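Redox-sensing transcriptional repressor Rex (PDB 2DT5) probably adjusts transcription to the cellular NADH/NAD(+) redox state, acting as a homodimeric DNA-binding repressor. Local coordinates at residues T29-L34 against F43-D48; S50-Y55 against R72-L77. The protein carries 1 engineered substitution. One frame throughout, in Å; residues are numbered along the deposited sequence.

Contact 1: T29-L34 against F43-D48; sequences TSSEQL and FQVRKD. With SO4 (sulfate ion), chain J.
S31 and R46 meet through a bound sulfate, probably from the crystallisation liquor, one oxygen of which, O1, accepts from both. They lie on helices 31-37 and 42-51, both within the predicted helix-turn-helix motif of the winged-helix DNA-binding domain. S31 OG donates to O1 at 2.8 Å and is also hydrogen-bonded to Y62 OH. R46 NE reaches the same oxygen at 2.8 Å, but with a bent N-H...O angle of 131°. The ion's sulfur lies in the guanidinium plane, at its edge. Starting beside the backbone N (chi1 -68°), the R46 side chain runs extended past S31, CG passing 3.1 Å from S31 OG. A second oxygen, O3, takes the S31 backbone N-H almost straight (163°), an anion bound at a helix start; S30, the N-cap, holds Q33 N with its OG. This grip on an anion at the DNA-binding motif is consistent with a site for a DNA phosphate. Deeper in, the contact is apolar: V45 points at helix 31-37, its CG2 3.8 Å from S31 O, and its side chain crosses that of L34 at about a right angle, V45 CG1 lying 4.1 Å from L34 CB.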
ATOM      1  N   THR B  29     -12.576  14.816  19.413  1.00 50.43           N
ATOM      2  CA  THR B  29     -11.782  13.620  19.699  1.00 51.80           C
ATOM      3  C   THR B  29     -10.574  13.941  20.572  1.00 51.12           C
ATOM      4  O   THR B  29     -10.340  15.100  20.915  1.00 56.91           O
ATOM      5  CB  THR B  29     -11.306  12.898  18.391  1.00 50.03           C
ATOM      6  OG1 THR B  29     -10.497  11.763  18.742  1.00 47.51           O
ATOM      7  CG2 THR B  29     -10.497  13.840  17.503  1.00 49.08           C
ATOM      8  N   SER B  30      -9.807  12.917  20.931  1.00 48.73           N
ATOM      9  CA  SER B  30      -8.645  13.106  21.782  1.00 44.95           C
ATOM     10  C   SER B  30      -7.432  12.397  21.206  1.00 46.33           C
ATOM     11  O   SER B  30      -7.559  11.603  20.282  1.00 46.93           O
ATOM     12  CB  SER B  30      -8.933  12.540  23.168  1.00 47.61           C
ATOM     13  OG  SER B  30      -9.249  11.158  23.083  1.00 45.36           O
ATOM     14  N   SER B  31      -6.261  12.683  21.765  1.00 43.70           N
ATOM     15  CA  SER B  31      -5.029  12.058  21.317  1.00 45.91           C
ATOM     16  C   SER B  31      -5.087  10.582  21.667  1.00 50.71           C
ATOM     17  O   SER B  31      -4.496   9.741  20.986  1.00 47.89           O
ATOM     18  CB  SER B  31      -3.817  12.695  22.005  1.00 46.89           C
ATOM     19  OG  SER B  31      -3.549  13.991  21.487  1.00 52.38           O
ATOM     20  N   GLU B  32      -5.811  10.274  22.737  1.00 48.04           N
ATOM     21  CA  GLU B  32      -5.943   8.901  23.182  1.00 50.16           C
ATOM     22  C   GLU B  32      -6.853   8.128  22.232  1.00 46.04           C
ATOM     23  O   GLU B  32      -6.520   7.032  21.787  1.00 45.62           O
ATOM     24  CB  GLU B  32      -6.488   8.875  24.607  1.00 55.77           C
ATOM     25  CG  GLU B  32      -6.425   7.500  25.245  1.00 68.87           C
ATOM     26  CD  GLU B  32      -6.603   7.550  26.749  1.00 72.10           C
ATOM     27  OE1 GLU B  32      -5.686   8.060  27.436  1.00 74.01           O
ATOM     28  OE2 GLU B  32      -7.660   7.085  27.235  1.00 69.45           O
ATOM     29  N   GLN B  33      -7.997   8.707  21.902  1.00 48.25           N
ATOM     30  CA  GLN B  33      -8.912   8.054  20.978  1.00 47.50           C
ATOM     31  C   GLN B  33      -8.245   7.898  19.610  1.00 49.56           C
ATOM     32  O   GLN B  33      -8.347   6.843  18.984  1.00 43.31           O
ATOM     33  CB  GLN B  33     -10.188   8.867  20.833  1.00 48.95           C
ATOM     34  CG  GLN B  33     -11.102   8.365  19.739  1.00 58.47           C
ATOM     35  CD  GLN B  33     -12.284   9.284  19.517  1.00 63.00           C
ATOM     36  OE1 GLN B  33     -13.163   8.998  18.706  1.00 69.81           O
ATOM     37  NE2 GLN B  33     -12.312  10.401  20.239  1.00 71.96           N
ATOM     38  N   LEU B  34      -7.573   8.952  19.144  1.00 44.56           N
ATOM     39  CA  LEU B  34      -6.877   8.901  17.851  1.00 44.94           C
ATOM     40  C   LEU B  34      -5.761   7.857  17.907  1.00 36.97           C
ATOM     41  O   LEU B  34      -5.610   7.046  17.010  1.00 38.69           O
ATOM     42  CB  LEU B  34      -6.277  10.272  17.517  1.00 46.42           C
ATOM     43  CG  LEU B  34      -6.829  11.038  16.308  1.00 49.56           C
ATOM     44  CD1 LEU B  34      -8.334  10.959  16.255  1.00 46.48           C
ATOM     45  CD2 LEU B  34      -6.378  12.490  16.393  1.00 49.56           C
ATOM     46  N   PHE B  43       0.809   9.543  23.154  1.00 41.51           N
ATOM     47  CA  PHE B  43       2.017  10.357  23.156  1.00 48.36           C
ATOM     48  C   PHE B  43       2.503  10.657  21.734  1.00 49.46           C
ATOM     49  O   PHE B  43       2.844  11.803  21.413  1.00 45.13           O
ATOM     50  CB  PHE B  43       3.126   9.628  23.919  1.00 47.03           C
ATOM     51  CG  PHE B  43       4.467  10.300  23.832  1.00 57.26           C
ATOM     52  CD1 PHE B  43       4.677  11.545  24.418  1.00 59.83           C
ATOM     53  CD2 PHE B  43       5.522   9.687  23.160  1.00 57.96           C
ATOM     54  CE1 PHE B  43       5.924  12.174  24.338  1.00 57.87           C
ATOM     55  CE2 PHE B  43       6.768  10.304  23.073  1.00 61.03           C
ATOM     56  CZ  PHE B  43       6.968  11.555  23.666  1.00 61.91           C
ATOM     57  N   GLN B  44       2.537   9.627  20.889  1.00 45.73           N
ATOM     58  CA  GLN B  44       2.994   9.800  19.518  1.00 42.77           C
ATOM     59  C   GLN B  44       2.054  10.742  18.803  1.00 38.58           C
ATOM     60  O   GLN B  44       2.500  11.615  18.071  1.00 38.75           O
ATOM     61  CB  GLN B  44       3.056   8.460  18.791  1.00 47.59           C
ATOM     62  CG  GLN B  44       3.810   8.495  17.462  1.00 49.07           C
ATOM     63  CD  GLN B  44       5.177   9.155  17.574  1.00 55.82           C
ATOM     64  OE1 GLN B  44       5.316  10.364  17.368  1.00 59.79           O
ATOM     65  NE2 GLN B  44       6.192   8.367  17.907  1.00 52.98           N
ATOM     66  N   VAL B  45       0.755  10.583  19.026  1.00 35.24           N
ATOM     67  CA  VAL B  45      -0.211  11.466  18.384  1.00 40.17           C
ATOM     68  C   VAL B  45       0.038  12.943  18.762  1.00 41.08           C
ATOM     69  O   VAL B  45       0.070  13.813  17.881  1.00 37.74           O
ATOM     70  CB  VAL B  45      -1.673  11.070  18.737  1.00 40.27           C
ATOM     71  CG1 VAL B  45      -2.647  12.059  18.109  1.00 29.81           C
ATOM     72  CG2 VAL B  45      -1.972   9.657  18.209  1.00 37.38           C
ATOM     73  N   ARG B  46       0.224  13.216  20.055  1.00 35.38           N
ATOM     74  CA  ARG B  46       0.477  14.578  20.517  1.00 41.26           C
ATOM     75  C   ARG B  46       1.785  15.116  19.952  1.00 37.42           C
ATOM     76  O   ARG B  46       1.849  16.261  19.517  1.00 35.53           O
ATOM     77  CB  ARG B  46       0.550  14.658  22.045  1.00 41.47           C
ATOM     78  CG  ARG B  46      -0.749  14.397  22.745  1.00 52.13           C
ATOM     79  CD  ARG B  46      -0.692  14.841  24.195  1.00 51.42           C
ATOM     80  NE  ARG B  46      -1.594  14.028  24.998  1.00 51.68           N
ATOM     81  CZ  ARG B  46      -1.226  12.901  25.583  1.00 57.85           C
ATOM     82  NH1 ARG B  46       0.024  12.470  25.460  1.00 62.77           N
ATOM     83  NH2 ARG B  46      -2.109  12.194  26.275  1.00 68.46           N
ATOM     84  N   LYS B  47       2.832  14.300  19.982  1.00 35.58           N
ATOM     85  CA  LYS B  47       4.120  14.728  19.457  1.00 36.15           C
ATOM     86  C   LYS B  47       3.971  15.088  17.967  1.00 37.69           C
ATOM     87  O   LYS B  47       4.456  16.130  17.520  1.00 40.65           O
ATOM     88  CB  LYS B  47       5.161  13.619  19.651  1.00 38.27           C
ATOM     89  CG  LYS B  47       6.501  13.898  18.974  1.00 50.43           C
ATOM     90  CD  LYS B  47       7.506  12.780  19.232  1.00 49.98           C
ATOM     91  CE  LYS B  47       8.843  13.056  18.540  1.00 55.32           C
ATOM     92  NZ  LYS B  47       9.919  12.109  18.969  1.00 54.15           N
ATOM     93  N   ASP B  48       3.274  14.249  17.208  1.00 33.20           N
ATOM     94  CA  ASP B  48       3.080  14.506  15.780  1.00 30.15           C
ATOM     95  C   ASP B  48       2.275  15.770  15.492  1.00 32.35           C
ATOM     96  O   ASP B  48       2.692  16.622  14.690  1.00 30.99           O
ATOM     97  CB  ASP B  48       2.359  13.342  15.094  1.00 28.41           C
ATOM     98  CG  ASP B  48       3.246  12.136  14.873  1.00 31.96           C
ATOM     99  OD1 ASP B  48       4.486  12.249  15.019  1.00 35.78           O
ATOM    100  OD2 ASP B  48       2.683  11.062  14.538  1.00 36.20           O
TER
HETATM  101  S   SO4 J 402      -5.110  15.579  24.444  1.00 59.23           S
HETATM  102  O1  SO4 J 402      -3.754  15.469  23.874  1.00 59.30           O
HETATM  103  O2  SO4 J 402      -5.424  17.000  24.645  1.00 60.98           O
HETATM  104  O3  SO4 J 402      -6.120  15.007  23.524  1.00 57.56           O
HETATM  105  O4  SO4 J 402      -5.148  14.849  25.724  1.00 62.49           O

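Contact 2: S50-Y55 against R72-L77; sequences SYFGSY and RHILGL. With SO4 (sulfate ion), chain J.
I74 presses its CD1 against F52 where the predicted helix-turn-helix runs out and the chain faces the end of helix 64-75 in the winged-helix domain. This tight part is small. I74 CD1 lies 3.7 Å from F52 CB and 3.6 Å from F52 O, while I74 CG2 approaches ring atom F52 CD2 at 3.9 Å, oblique to the ring. The branches of I74 divide the work: CG2 stands anti to the backbone N and meets the ring, whereas CG1, beside that N (chi1 -69°), carries CD1 to the base of the phenylalanine. One face of the F52 ring is taken by Y51, whose CD2 sits 3.4 Å above the ring centre; M210 of the second subunit also packs on F52. On the loose side, S54 OG stays 4.4 Å from I74 CD1 and bonds instead to E70. Y55, poorly ordered and not touching 72-77, donates its OH to sulfate O1 at 2.9 Å, with O1 near the ring plane at its edge. Both helices finish in Schellman motifs, with positive-phi glycines G53 and G76; at the latter, L77 N reaches back to R72 O at 2.8 Å. Since the segments meet through hydrocarbon packing, a grazed carbonyl and one distant hydroxyl, without a hydrogen bond between them, the contact sets the helix ends together by shape and not by directional polar bonds.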
ATOM      1  N   SER B  50       1.674  18.247  17.470  1.00 34.72           N
ATOM      2  CA  SER B  50       2.301  19.421  18.052  1.00 38.61           C
ATOM      3  C   SER B  50       3.324  19.902  17.015  1.00 43.13           C
ATOM      4  O   SER B  50       3.301  21.065  16.598  1.00 40.51           O
ATOM      5  CB  SER B  50       3.030  19.063  19.350  1.00 43.57           C
ATOM      6  OG  SER B  50       2.098  18.811  20.391  1.00 44.00           O
ATOM      7  N   TYR B  51       4.197  18.993  16.585  1.00 31.90           N
ATOM      8  CA  TYR B  51       5.207  19.350  15.598  1.00 33.89           C
ATOM      9  C   TYR B  51       4.601  20.065  14.398  1.00 31.51           C
ATOM     10  O   TYR B  51       5.128  21.069  13.953  1.00 32.22           O
ATOM     11  CB  TYR B  51       5.957  18.122  15.094  1.00 31.97           C
ATOM     12  CG  TYR B  51       7.008  18.446  14.043  1.00 38.59           C
ATOM     13  CD1 TYR B  51       8.278  18.877  14.417  1.00 31.62           C
ATOM     14  CD2 TYR B  51       6.732  18.319  12.679  1.00 34.98           C
ATOM     15  CE1 TYR B  51       9.259  19.170  13.472  1.00 33.97           C
ATOM     16  CE2 TYR B  51       7.716  18.615  11.713  1.00 36.32           C
ATOM     17  CZ  TYR B  51       8.978  19.040  12.127  1.00 32.25           C
ATOM     18  OH  TYR B  51       9.959  19.349  11.216  1.00 33.99           O
ATOM     19  N   PHE B  52       3.488  19.554  13.883  1.00 35.30           N
ATOM     20  CA  PHE B  52       2.858  20.181  12.727  1.00 33.77           C
ATOM     21  C   PHE B  52       1.872  21.300  13.044  1.00 32.28           C
ATOM     22  O   PHE B  52       1.130  21.736  12.173  1.00 34.39           O
ATOM     23  CB  PHE B  52       2.207  19.115  11.827  1.00 34.10           C
ATOM     24  CG  PHE B  52       3.197  18.224  11.120  1.00 36.20           C
ATOM     25  CD1 PHE B  52       3.580  17.009  11.673  1.00 37.99           C
ATOM     26  CD2 PHE B  52       3.795  18.635   9.932  1.00 39.43           C
ATOM     27  CE1 PHE B  52       4.555  16.219  11.058  1.00 36.42           C
ATOM     28  CE2 PHE B  52       4.767  17.849   9.313  1.00 34.20           C
ATOM     29  CZ  PHE B  52       5.147  16.643   9.881  1.00 34.60           C
ATOM     30  N   GLY B  53       1.846  21.774  14.284  1.00 39.20           N
ATOM     31  CA  GLY B  53       1.026  22.891  14.706  1.00 39.66           C
ATOM     32  C   GLY B  53      -0.479  22.688  14.937  1.00 48.28           C
ATOM     33  O   GLY B  53      -1.189  23.669  15.090  1.00 46.99           O
ATOM     34  N   SER B  54      -0.989  21.457  14.989  1.00 44.71           N
ATOM     35  CA  SER B  54      -2.424  21.278  15.227  1.00 44.76           C
ATOM     36  C   SER B  54      -2.780  20.984  16.684  1.00 51.60           C
ATOM     37  O   SER B  54      -3.951  20.771  17.018  1.00 50.12           O
ATOM     38  CB  SER B  54      -2.974  20.164  14.351  1.00 38.62           C
ATOM     39  OG  SER B  54      -3.084  20.586  13.006  1.00 43.02           O
ATOM     40  N   TYR B  55      -1.784  20.976  17.559  1.00 50.28           N
ATOM     41  CA  TYR B  55      -2.063  20.707  18.958  1.00 55.86           C
ATOM     42  C   TYR B  55      -2.469  21.988  19.697  1.00 58.11           C
ATOM     43  O   TYR B  55      -1.919  23.063  19.443  1.00 52.64           O
ATOM     44  CB  TYR B  55      -0.842  20.049  19.619  1.00 51.68           C
ATOM     45  CG  TYR B  55      -1.165  19.421  20.951  1.00 59.78           C
ATOM     46  CD1 TYR B  55      -2.276  18.587  21.091  1.00 64.44           C
ATOM     47  CD2 TYR B  55      -0.383  19.678  22.079  1.00 62.23           C
ATOM     48  CE1 TYR B  55      -2.610  18.028  22.320  1.00 67.26           C
ATOM     49  CE2 TYR B  55      -0.701  19.122  23.315  1.00 67.34           C
ATOM     50  CZ  TYR B  55      -1.823  18.299  23.428  1.00 71.40           C
ATOM     51  OH  TYR B  55      -2.176  17.775  24.649  1.00 70.21           O
ATOM     52  N   ARG B  72      -5.316  18.214   6.106  1.00 31.35           N
ATOM     53  CA  ARG B  72      -5.423  18.312   4.657  1.00 32.48           C
ATOM     54  C   ARG B  72      -4.516  19.437   4.120  1.00 34.73           C
ATOM     55  O   ARG B  72      -3.893  19.294   3.058  1.00 28.06           O
ATOM     56  CB  ARG B  72      -6.889  18.540   4.252  1.00 33.97           C
ATOM     57  CG  ARG B  72      -7.796  17.284   4.462  1.00 37.33           C
ATOM     58  CD  ARG B  72      -9.257  17.593   4.155  1.00 34.14           C
ATOM     59  NE  ARG B  72      -9.433  18.071   2.788  1.00 37.13           N
ATOM     60  CZ  ARG B  72      -9.379  17.297   1.709  1.00 37.37           C
ATOM     61  NH1 ARG B  72      -9.164  15.985   1.831  1.00 40.63           N
ATOM     62  NH2 ARG B  72      -9.513  17.838   0.507  1.00 44.92           N
ATOM     63  N   HIS B  73      -4.434  20.556   4.841  1.00 29.47           N
ATOM     64  CA  HIS B  73      -3.579  21.646   4.371  1.00 32.05           C
ATOM     65  C   HIS B  73      -2.106  21.232   4.403  1.00 26.06           C
ATOM     66  O   HIS B  73      -1.352  21.453   3.443  1.00 27.13           O
ATOM     67  CB  HIS B  73      -3.759  22.908   5.220  1.00 39.32           C
ATOM     68  CG  HIS B  73      -2.858  24.033   4.803  1.00 38.33           C
ATOM     69  ND1 HIS B  73      -1.741  24.401   5.521  1.00 42.20           N
ATOM     70  CD2 HIS B  73      -2.881  24.825   3.704  1.00 38.13           C
ATOM     71  CE1 HIS B  73      -1.111  25.371   4.882  1.00 38.49           C
ATOM     72  NE2 HIS B  73      -1.779  25.647   3.776  1.00 41.34           N
ATOM     73  N   ILE B  74      -1.703  20.635   5.514  1.00 25.27           N
ATOM     74  CA  ILE B  74      -0.334  20.171   5.670  1.00 29.83           C
ATOM     75  C   ILE B  74       0.055  19.172   4.591  1.00 33.71           C
ATOM     76  O   ILE B  74       1.148  19.249   4.024  1.00 34.97           O
ATOM     77  CB  ILE B  74      -0.147  19.488   7.018  1.00 25.35           C
ATOM     78  CG1 ILE B  74      -0.253  20.530   8.121  1.00 29.75           C
ATOM     79  CG2 ILE B  74       1.207  18.757   7.074  1.00 27.90           C
ATOM     80  CD1 ILE B  74      -0.488  19.926   9.490  1.00 33.96           C
ATOM     81  N   LEU B  75      -0.849  18.237   4.307  1.00 31.04           N
ATOM     82  CA  LEU B  75      -0.575  17.197   3.329  1.00 30.19           C
ATOM     83  C   LEU B  75      -0.664  17.672   1.881  1.00 33.03           C
ATOM     84  O   LEU B  75      -0.257  16.954   0.967  1.00 32.33           O
ATOM     85  CB  LEU B  75      -1.519  15.996   3.580  1.00 26.67           C
ATOM     86  CG  LEU B  75      -1.269  15.303   4.934  1.00 21.34           C
ATOM     87  CD1 LEU B  75      -2.393  14.305   5.252  1.00 32.33           C
ATOM     88  CD2 LEU B  75       0.076  14.585   4.912  1.00 24.11           C
ATOM     89  N   GLY B  76      -1.180  18.885   1.687  1.00 30.12           N
ATOM     90  CA  GLY B  76      -1.320  19.438   0.355  1.00 30.26           C
ATOM     91  C   GLY B  76      -2.583  18.973  -0.341  1.00 31.03           C
ATOM     92  O   GLY B  76      -2.695  19.055  -1.561  1.00 28.20           O
ATOM     93  N   LEU B  77      -3.545  18.484   0.435  1.00 32.50           N
ATOM     94  CA  LEU B  77      -4.794  18.002  -0.141  1.00 27.06           C
ATOM     95  C   LEU B  77      -5.805  19.108  -0.437  1.00 32.79           C
ATOM     96  O   LEU B  77      -6.763  18.907  -1.193  1.00 30.11           O
ATOM     97  CB  LEU B  77      -5.393  16.951   0.786  1.00 30.64           C
ATOM     98  CG  LEU B  77      -4.488  15.714   0.931  1.00 27.75           C
ATOM     99  CD1 LEU B  77      -4.972  14.822   2.081  1.00 24.19           C
ATOM    100  CD2 LEU B  77      -4.476  14.938  -0.378  1.00 26.09           C
TER
HETATM  101  S   SO4 J 402      -5.110  15.579  24.444  1.00 59.23           S
HETATM  102  O1  SO4 J 402      -3.754  15.469  23.874  1.00 59.30           O
HETATM  103  O2  SO4 J 402      -5.424  17.000  24.645  1.00 60.98           O
HETATM  104  O3  SO4 J 402      -6.120  15.007  23.524  1.00 57.56           O
HETATM  105  O4  SO4 J 402      -5.148  14.849  25.724  1.00 62.49           O

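Overall arrangement
Both contacts use helix 42-51 and sit on the same side of the chain's centre, about 14 Å apart between their centres. Contact 1 is largely buried and joins this helix to helix 31-37 within the helix-turn-helix; contact 2 lies near the surface and sets the region just past its C-terminal end against helix 64-75. Their chemistry differs accordingly: the first combines apolar packing with a polar anion site, the second is mainly a small hydrocarbon contact. One sulfate joins the two, bound by residues of both contacts and by G59 N and G61 N, and Y55 OH packs 3.3 Å from R46 CD. The second subunit touches both.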